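Local coordinates for metallo-beta-lactamase domain-containing protein (Thermotoga maritima, PDB 3H3E), which is of uncharacterized function but binds zinc and is probably a metal-dependent hydrolase of the metallo-beta-lactamase superfamily, at residues His16-Glu30 with Gly45-Ile59. The protein carries 2 engineered substitutions. Numbering follows the deposited sequence.
Sequences HVLCDDSSQNGFESE and GKSDVFLKNARKLGI
Ile59 CD1 sits over the centre of one face of the His16 ring, a CH-pi contact 4.1 Å from its centroid, while Phe27 receives Leu57 at its edge, CD2 3.5 Å from Phe27 CZ, with Asn53 at the same rim. The Asn53 amide, its plane turned 65° from the Phe27 ring, ties the helix to both arms of 16-30. Asn53 ND2 gives nearly straight bonds, near the amide plane, to Leu18 O (2.7 Å) and Glu28 O (3.1 Å), and Asn53 OD1 accepts Glu28 N on a lone pair; three bonds thus fix the amide's rotation. The Glu30 carboxylate takes Ser47 OG on the syn lone pair of OE1 (2.6 Å), whereas OE2 accepts Ser47 N at 2.8 Å on its syn side and Lys46 N from above the carboxylate plane. Glu30 CG is flanked by the backbone N and C (chi1 63°) and its chain then runs straight, reaching Ser47 across Val49 CG2. Leu18 packs against Ala54 and Leu57. Helix 49-56 lies against strand 13-19, second from the edge of a mixed sheet, the helix-on-sheet layering of the metallo-beta-lactamase αββα fold, with the Lys46 side chain about 9 Å from that of zinc ligand His71.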
ATOM      1  N   HIS A  16      10.353  -6.202  -4.686  1.00 28.18           N
ATOM      2  CA  HIS A  16       9.753  -6.865  -5.843  1.00 24.77           C
ATOM      3  C   HIS A  16       8.263  -6.641  -5.933  1.00 24.14           C
ATOM      4  O   HIS A  16       7.536  -6.953  -5.003  1.00 23.06           O
ATOM      5  CB  HIS A  16       9.982  -8.368  -5.786  1.00 17.67           C
ATOM      6  CG  HIS A  16      11.388  -8.782  -6.070  1.00 26.48           C
ATOM      7  ND1 HIS A  16      12.364  -8.812  -5.096  1.00 29.72           N
ATOM      8  CD2 HIS A  16      11.980  -9.207  -7.212  1.00 29.37           C
ATOM      9  CE1 HIS A  16      13.497  -9.238  -5.628  1.00 30.10           C
ATOM     10  NE2 HIS A  16      13.292  -9.482  -6.909  1.00 31.15           N
ATOM     11  N   VAL A  17       7.790  -6.127  -7.059  1.00 18.13           N
ATOM     12  CA  VAL A  17       6.354  -6.040  -7.223  1.00 21.65           C
ATOM     13  C   VAL A  17       5.861  -7.430  -7.604  1.00 25.35           C
ATOM     14  O   VAL A  17       6.250  -7.966  -8.621  1.00 29.53           O
ATOM     15  CB  VAL A  17       5.953  -4.986  -8.270  1.00 20.77           C
ATOM     16  CG1 VAL A  17       4.471  -5.034  -8.514  1.00 20.38           C
ATOM     17  CG2 VAL A  17       6.332  -3.611  -7.777  1.00 19.74           C
ATOM     18  N   LEU A  18       5.039  -8.037  -6.764  1.00 26.75           N
ATOM     19  CA  LEU A  18       4.596  -9.398  -7.027  1.00 17.48           C
ATOM     20  C   LEU A  18       3.202  -9.398  -7.623  1.00 13.99           C
ATOM     21  O   LEU A  18       2.787 -10.360  -8.234  1.00 19.58           O
ATOM     22  CB  LEU A  18       4.629 -10.232  -5.748  1.00 13.81           C
ATOM     23  CG  LEU A  18       5.984 -10.535  -5.107  1.00 15.86           C
ATOM     24  CD1 LEU A  18       5.781 -11.643  -4.092  1.00 17.27           C
ATOM     25  CD2 LEU A  18       7.024 -10.949  -6.152  1.00 16.56           C
ATOM     26  N   CYS A  19       2.469  -8.312  -7.436  1.00 23.27           N
ATOM     27  CA  CYS A  19       1.162  -8.183  -8.076  1.00 23.36           C
ATOM     28  C   CYS A  19       0.828  -6.717  -8.352  1.00 23.46           C
ATOM     29  O   CYS A  19       1.120  -5.832  -7.542  1.00 23.29           O
ATOM     30  CB  CYS A  19       0.075  -8.828  -7.225  1.00 27.40           C
ATOM     31  SG  CYS A  19      -1.571  -8.619  -7.904  1.00 25.45           S
ATOM     32  N   ASP A  20       0.250  -6.468  -9.519  1.00 18.48           N
ATOM     33  CA  ASP A  20      -0.098  -5.119  -9.945  1.00 21.18           C
ATOM     34  C   ASP A  20      -0.983  -5.234 -11.168  1.00 25.10           C
ATOM     35  O   ASP A  20      -1.116  -6.307 -11.746  1.00 27.00           O
ATOM     36  CB  ASP A  20       1.152  -4.310 -10.294  1.00 21.95           C
ATOM     37  CG  ASP A  20       0.847  -2.853 -10.539  1.00 25.65           C
ATOM     38  OD1 ASP A  20       0.303  -2.210  -9.616  1.00 25.26           O
ATOM     39  OD2 ASP A  20       1.152  -2.349 -11.645  1.00 29.29           O
ATOM     40  N   ASP A  21      -1.590  -4.130 -11.572  1.00 25.83           N
ATOM     41  CA  ASP A  21      -2.494  -4.171 -12.709  1.00 27.81           C
ATOM     42  C   ASP A  21      -1.753  -4.384 -14.044  1.00 29.28           C
ATOM     43  O   ASP A  21      -2.307  -4.973 -14.967  1.00 27.57           O
ATOM     44  CB  ASP A  21      -3.398  -2.935 -12.725  1.00 24.85           C
ATOM     45  CG  ASP A  21      -4.232  -2.803 -11.455  1.00 27.14           C
ATOM     46  OD1 ASP A  21      -3.663  -2.832 -10.352  1.00 30.33           O
ATOM     47  OD2 ASP A  21      -5.459  -2.655 -11.552  1.00 32.44           O
ATOM     48  N   SER A  22      -0.499  -3.935 -14.118  1.00 29.01           N
ATOM     49  CA  SER A  22       0.350  -4.128 -15.295  1.00 29.44           C
ATOM     50  C   SER A  22       1.396  -5.203 -15.060  1.00 38.56           C
ATOM     51  O   SER A  22       1.570  -5.664 -13.942  1.00 44.42           O
ATOM     52  CB  SER A  22       1.056  -2.830 -15.659  1.00 28.87           C
ATOM     53  OG  SER A  22       0.125  -1.773 -15.672  1.00 40.81           O
ATOM     54  N   SER A  23       2.105  -5.596 -16.111  1.00 45.82           N
ATOM     55  CA  SER A  23       3.109  -6.647 -15.980  1.00 52.35           C
ATOM     56  C   SER A  23       4.091  -6.660 -17.142  1.00 54.63           C
ATOM     57  O   SER A  23       3.743  -6.285 -18.256  1.00 59.04           O
ATOM     58  CB  SER A  23       2.434  -8.017 -15.856  1.00 56.40           C
ATOM     59  OG  SER A  23       1.693  -8.330 -17.025  1.00 62.59           O
ATOM     60  N   GLN A  24       5.319  -7.086 -16.869  1.00 55.82           N
ATOM     61  CA  GLN A  24       6.299  -7.293 -17.919  1.00 58.68           C
ATOM     62  C   GLN A  24       6.101  -8.701 -18.434  1.00 59.92           C
ATOM     63  O   GLN A  24       5.544  -9.539 -17.731  1.00 56.18           O
ATOM     64  CB  GLN A  24       7.719  -7.143 -17.377  1.00 65.74           C
ATOM     65  CG  GLN A  24       8.701  -6.531 -18.375  1.00 73.85           C
ATOM     66  CD  GLN A  24       8.579  -5.007 -18.486  1.00 78.16           C
ATOM     67  OE1 GLN A  24       7.482  -4.456 -18.657  1.00 72.02           O
ATOM     68  NE2 GLN A  24       9.717  -4.320 -18.392  1.00 81.41           N
ATOM     69  N   ASN A  25       6.552  -8.961 -19.658  1.00 66.18           N
ATOM     70  CA  ASN A  25       6.399 -10.283 -20.266  1.00 68.18           C
ATOM     71  C   ASN A  25       6.835 -11.419 -19.327  1.00 48.95           C
ATOM     72  O   ASN A  25       7.978 -11.465 -18.850  1.00 40.05           O
ATOM     73  CB  ASN A  25       7.159 -10.371 -21.610  1.00 87.23           C
ATOM     74  CG  ASN A  25       6.447  -9.637 -22.762  1.00 91.28           C
ATOM     75  OD1 ASN A  25       5.269  -9.285 -22.666  1.00 92.56           O
ATOM     76  ND2 ASN A  25       7.174  -9.415 -23.861  1.00 86.26           N
ATOM     77  N   GLY A  26       5.917 -12.338 -19.063  1.00 36.54           N
ATOM     78  CA  GLY A  26       6.232 -13.486 -18.236  1.00 41.44           C
ATOM     79  C   GLY A  26       5.465 -13.465 -16.930  1.00 49.57           C
ATOM     80  O   GLY A  26       5.136 -14.511 -16.372  1.00 47.22           O
ATOM     81  N   PHE A  27       5.176 -12.257 -16.452  1.00 50.37           N
ATOM     82  CA  PHE A  27       4.521 -12.066 -15.168  1.00 42.64           C
ATOM     83  C   PHE A  27       3.035 -11.820 -15.340  1.00 37.44           C
ATOM     84  O   PHE A  27       2.609 -11.163 -16.286  1.00 40.88           O
ATOM     85  CB  PHE A  27       5.181 -10.916 -14.399  1.00 40.24           C
ATOM     86  CG  PHE A  27       6.600 -11.202 -14.000  1.00 34.89           C
ATOM     87  CD1 PHE A  27       6.882 -11.830 -12.802  1.00 34.06           C
ATOM     88  CD2 PHE A  27       7.647 -10.861 -14.831  1.00 33.61           C
ATOM     89  CE1 PHE A  27       8.183 -12.105 -12.439  1.00 33.40           C
ATOM     90  CE2 PHE A  27       8.950 -11.129 -14.473  1.00 29.44           C
ATOM     91  CZ  PHE A  27       9.218 -11.754 -13.279  1.00 31.26           C
ATOM     92  N   GLU A  28       2.248 -12.366 -14.423  1.00 30.39           N
ATOM     93  CA  GLU A  28       0.808 -12.213 -14.484  1.00 30.19           C
ATOM     94  C   GLU A  28       0.388 -10.944 -13.779  1.00 34.73           C
ATOM     95  O   GLU A  28       1.124 -10.402 -12.955  1.00 38.89           O
ATOM     96  CB  GLU A  28       0.115 -13.419 -13.870  1.00 38.21           C
ATOM     97  CG  GLU A  28       0.390 -14.710 -14.614  1.00 50.46           C
ATOM     98  CD  GLU A  28      -0.458 -15.856 -14.109  1.00 64.47           C
ATOM     99  OE1 GLU A  28      -1.287 -15.624 -13.196  1.00 63.86           O
ATOM    100  OE2 GLU A  28      -0.297 -16.987 -14.627  1.00 73.99           O
ATOM    101  N   SER A  29      -0.795 -10.456 -14.117  1.00 33.50           N
ATOM    102  CA  SER A  29      -1.285  -9.219 -13.540  1.00 28.62           C
ATOM    103  C   SER A  29      -2.763  -9.332 -13.207  1.00 31.94           C
ATOM    104  O   SER A  29      -3.523 -10.003 -13.899  1.00 34.96           O
ATOM    105  CB  SER A  29      -1.060  -8.052 -14.503  1.00 28.15           C
ATOM    106  OG  SER A  29      -1.900  -8.158 -15.636  1.00 25.39           O
ATOM    107  N   GLU A  30      -3.165  -8.678 -12.130  1.00 29.41           N
ATOM    108  CA  GLU A  30      -4.569  -8.516 -11.843  1.00 23.87           C
ATOM    109  C   GLU A  30      -4.783  -7.164 -11.198  1.00 25.47           C
ATOM    110  O   GLU A  30      -3.832  -6.446 -10.899  1.00 29.10           O
ATOM    111  CB  GLU A  30      -5.080  -9.641 -10.945  1.00 14.07           C
ATOM    112  CG  GLU A  30      -4.447  -9.705  -9.577  1.00 21.12           C
ATOM    113  CD  GLU A  30      -4.864 -10.943  -8.806  1.00 24.38           C
ATOM    114  OE1 GLU A  30      -5.528 -11.807  -9.408  1.00 24.09           O
ATOM    115  OE2 GLU A  30      -4.527 -11.062  -7.607  1.00 27.27           O
ATOM    116  N   GLY A  45      -2.490  -8.994  -3.145  1.00  9.72           N
ATOM    117  CA  GLY A  45      -3.363  -9.046  -4.306  1.00 10.08           C
ATOM    118  C   GLY A  45      -4.778  -9.554  -4.082  1.00 16.81           C
ATOM    119  O   GLY A  45      -5.262  -9.609  -2.954  1.00 24.97           O
ATOM    120  N   LYS A  46      -5.442  -9.931  -5.176  1.00 17.41           N
ATOM    121  CA  LYS A  46      -6.806 -10.467  -5.161  1.00 19.12           C
ATOM    122  C   LYS A  46      -6.790 -11.985  -5.031  1.00 26.36           C
ATOM    123  O   LYS A  46      -7.562 -12.564  -4.260  1.00 26.05           O
ATOM    124  CB  LYS A  46      -7.518 -10.084  -6.464  1.00 19.64           C
ATOM    125  CG  LYS A  46      -8.932 -10.628  -6.637  1.00 11.23           C
ATOM    126  CD  LYS A  46      -9.537 -10.224  -7.989  1.00 11.90           C
ATOM    127  CE  LYS A  46      -9.155 -11.198  -9.079  1.00 19.63           C
ATOM    128  NZ  LYS A  46      -9.531 -10.724 -10.434  1.00 25.07           N
ATOM    129  N   SER A  47      -5.910 -12.625  -5.799  1.00 27.85           N
ATOM    130  CA  SER A  47      -5.805 -14.084  -5.807  1.00 24.09           C
ATOM    131  C   SER A  47      -4.364 -14.534  -5.644  1.00 24.95           C
ATOM    132  O   SER A  47      -3.614 -13.939  -4.885  1.00 28.15           O
ATOM    133  CB  SER A  47      -6.370 -14.646  -7.095  1.00 18.35           C
ATOM    134  OG  SER A  47      -5.686 -14.083  -8.183  1.00 22.76           O
ATOM    135  N   ASP A  48      -3.970 -15.572  -6.373  1.00 23.11           N
ATOM    136  CA  ASP A  48      -2.649 -16.171  -6.176  1.00 22.05           C
ATOM    137  C   ASP A  48      -1.621 -15.660  -7.166  1.00 24.19           C
ATOM    138  O   ASP A  48      -0.523 -16.205  -7.261  1.00 30.87           O
ATOM    139  CB  ASP A  48      -2.720 -17.700  -6.241  1.00 26.08           C
ATOM    140  CG  ASP A  48      -3.254 -18.206  -7.568  1.00 33.59           C
ATOM    141  OD1 ASP A  48      -3.609 -17.379  -8.439  1.00 34.66           O
ATOM    142  OD2 ASP A  48      -3.313 -19.438  -7.748  1.00 37.04           O
ATOM    143  N   VAL A  49      -1.973 -14.612  -7.899  1.00 19.62           N
ATOM    144  CA  VAL A  49      -1.028 -13.984  -8.813  1.00 17.24           C
ATOM    145  C   VAL A  49       0.311 -13.646  -8.154  1.00 18.45           C
ATOM    146  O   VAL A  49       1.363 -13.896  -8.725  1.00 26.85           O
ATOM    147  CB  VAL A  49      -1.624 -12.737  -9.483  1.00 16.14           C
ATOM    148  CG1 VAL A  49      -0.531 -11.890 -10.114  1.00 15.36           C
ATOM    149  CG2 VAL A  49      -2.639 -13.155 -10.516  1.00 15.57           C
ATOM    150  N   PHE A  50       0.282 -13.091  -6.953  1.00 19.41           N
ATOM    151  CA  PHE A  50       1.527 -12.792  -6.262  1.00 24.21           C
ATOM    152  C   PHE A  50       2.416 -14.030  -6.078  1.00 28.52           C
ATOM    153  O   PHE A  50       3.630 -13.940  -6.222  1.00 34.75           O
ATOM    154  CB  PHE A  50       1.265 -12.072  -4.931  1.00 22.62           C
ATOM    155  CG  PHE A  50       0.750 -12.967  -3.829  1.00 21.22           C
ATOM    156  CD1 PHE A  50      -0.476 -13.597  -3.938  1.00 19.74           C
ATOM    157  CD2 PHE A  50       1.483 -13.144  -2.663  1.00 22.16           C
ATOM    158  CE1 PHE A  50      -0.952 -14.418  -2.916  1.00 19.31           C
ATOM    159  CE2 PHE A  50       1.005 -13.946  -1.643  1.00 24.93           C
ATOM    160  CZ  PHE A  50      -0.219 -14.592  -1.775  1.00 18.64           C
ATOM    161  N   LEU A  51       1.812 -15.183  -5.783  1.00 28.54           N
ATOM    162  CA  LEU A  51       2.566 -16.422  -5.563  1.00 25.83           C
ATOM    163  C   LEU A  51       3.176 -16.945  -6.837  1.00 32.32           C
ATOM    164  O   LEU A  51       4.289 -17.473  -6.845  1.00 37.59           O
ATOM    165  CB  LEU A  51       1.654 -17.516  -5.033  1.00 21.75           C
ATOM    166  CG  LEU A  51       1.395 -17.556  -3.536  1.00 28.49           C
ATOM    167  CD1 LEU A  51       0.315 -18.597  -3.222  1.00 23.96           C
ATOM    168  CD2 LEU A  51       2.683 -17.866  -2.821  1.00 32.62           C
ATOM    169  N   LYS A  52       2.410 -16.840  -7.915  1.00 31.30           N
ATOM    170  CA  LYS A  52       2.839 -17.369  -9.190  1.00 24.91           C
ATOM    171  C   LYS A  52       4.001 -16.538  -9.704  1.00 29.94           C
ATOM    172  O   LYS A  52       4.983 -17.079 -10.217  1.00 34.63           O
ATOM    173  CB  LYS A  52       1.679 -17.386 -10.168  1.00 24.75           C
ATOM    174  CG  LYS A  52       0.566 -18.318  -9.748  1.00 28.98           C
ATOM    175  CD  LYS A  52      -0.227 -18.804 -10.954  1.00 42.63           C
ATOM    176  CE  LYS A  52      -1.593 -18.139 -11.082  1.00 50.35           C
ATOM    177  NZ  LYS A  52      -2.697 -19.091 -10.744  1.00 53.44           N
ATOM    178  N   ASN A  53       3.907 -15.223  -9.531  1.00 31.05           N
ATOM    179  CA  ASN A  53       5.019 -14.333  -9.860  1.00 28.09           C
ATOM    180  C   ASN A  53       6.235 -14.604  -8.994  1.00 27.70           C
ATOM    181  O   ASN A  53       7.357 -14.626  -9.488  1.00 36.37           O
ATOM    182  CB  ASN A  53       4.605 -12.861  -9.776  1.00 21.90           C
ATOM    183  CG  ASN A  53       3.659 -12.466 -10.899  1.00 31.80           C
ATOM    184  OD1 ASN A  53       3.646 -13.093 -11.964  1.00 33.93           O
ATOM    185  ND2 ASN A  53       2.855 -11.436 -10.664  1.00 32.57           N
ATOM    186  N   ALA A  54       6.009 -14.831  -7.707  1.00 25.03           N
ATOM    187  CA  ALA A  54       7.087 -15.188  -6.793  1.00 18.30           C
ATOM    188  C   ALA A  54       7.785 -16.483  -7.211  1.00 31.62           C
ATOM    189  O   ALA A  54       9.016 -16.552  -7.222  1.00 35.13           O
ATOM    190  CB  ALA A  54       6.571 -15.281  -5.374  1.00 17.17           C
ATOM    191  N   ARG A  55       7.009 -17.507  -7.564  1.00 33.78           N
ATOM    192  CA  ARG A  55       7.592 -18.751  -8.065  1.00 31.06           C
ATOM    193  C   ARG A  55       8.370 -18.510  -9.345  1.00 32.74           C
ATOM    194  O   ARG A  55       9.430 -19.089  -9.547  1.00 38.83           O
ATOM    195  CB  ARG A  55       6.527 -19.817  -8.281  1.00 36.16           C
ATOM    196  CG  ARG A  55       6.071 -20.488  -6.987  1.00 49.57           C
ATOM    197  CD  ARG A  55       5.332 -21.809  -7.250  1.00 58.55           C
ATOM    198  NE  ARG A  55       3.954 -21.584  -7.679  1.00 60.29           N
ATOM    199  CZ  ARG A  55       2.928 -21.404  -6.851  1.00 49.68           C
ATOM    200  NH1 ARG A  55       3.113 -21.430  -5.536  1.00 45.17           N
ATOM    201  NH2 ARG A  55       1.714 -21.192  -7.337  1.00 39.93           N
ATOM    202  N   LYS A  56       7.853 -17.642 -10.205  1.00 37.04           N
ATOM    203  CA  LYS A  56       8.559 -17.270 -11.427  1.00 35.69           C
ATOM    204  C   LYS A  56       9.945 -16.713 -11.093  1.00 40.61           C
ATOM    205  O   LYS A  56      10.895 -16.914 -11.844  1.00 51.76           O
ATOM    206  CB  LYS A  56       7.726 -16.273 -12.251  1.00 38.26           C
ATOM    207  CG  LYS A  56       8.465 -15.594 -13.406  1.00 47.89           C
ATOM    208  CD  LYS A  56       8.630 -16.531 -14.593  1.00 57.08           C
ATOM    209  CE  LYS A  56       9.807 -16.139 -15.484  1.00 57.32           C
ATOM    210  NZ  LYS A  56      10.312 -17.324 -16.252  1.00 56.49           N
ATOM    211  N   LEU A  57      10.067 -16.026  -9.960  1.00 38.69           N
ATOM    212  CA  LEU A  57      11.354 -15.468  -9.532  1.00 33.78           C
ATOM    213  C   LEU A  57      12.077 -16.405  -8.579  1.00 36.97           C
ATOM    214  O   LEU A  57      13.155 -16.088  -8.090  1.00 32.73           O
ATOM    215  CB  LEU A  57      11.153 -14.134  -8.828  1.00 27.68           C
ATOM    216  CG  LEU A  57      10.338 -13.091  -9.571  1.00 32.14           C
ATOM    217  CD1 LEU A  57       9.627 -12.173  -8.604  1.00 34.62           C
ATOM    218  CD2 LEU A  57      11.236 -12.308 -10.493  1.00 36.81           C
ATOM    219  N   GLY A  58      11.470 -17.554  -8.305  1.00 42.06           N
ATOM    220  CA  GLY A  58      12.062 -18.540  -7.421  1.00 40.58           C
ATOM    221  C   GLY A  58      12.269 -18.002  -6.022  1.00 42.11           C
ATOM    222  O   GLY A  58      13.238 -18.356  -5.355  1.00 42.73           O
ATOM    223  N   ILE A  59      11.350 -17.144  -5.582  1.00 41.42           N
ATOM    224  CA  ILE A  59      11.398 -16.556  -4.243  1.00 37.63           C
ATOM    225  C   ILE A  59      10.489 -17.257  -3.235  1.00 35.30           C
ATOM    226  O   ILE A  59       9.334 -17.584  -3.531  1.00 30.76           O
ATOM    227  CB  ILE A  59      10.979 -15.082  -4.258  1.00 37.32           C
ATOM    228  CG1 ILE A  59      11.901 -14.267  -5.161  1.00 36.49           C
ATOM    229  CG2 ILE A  59      11.018 -14.516  -2.857  1.00 37.93           C
ATOM    230  CD1 ILE A  59      11.289 -12.958  -5.589  1.00 34.14           C
TER
HETATM  231  O   HOH W   1      -2.017 -11.710  -5.996  1.00 24.13           O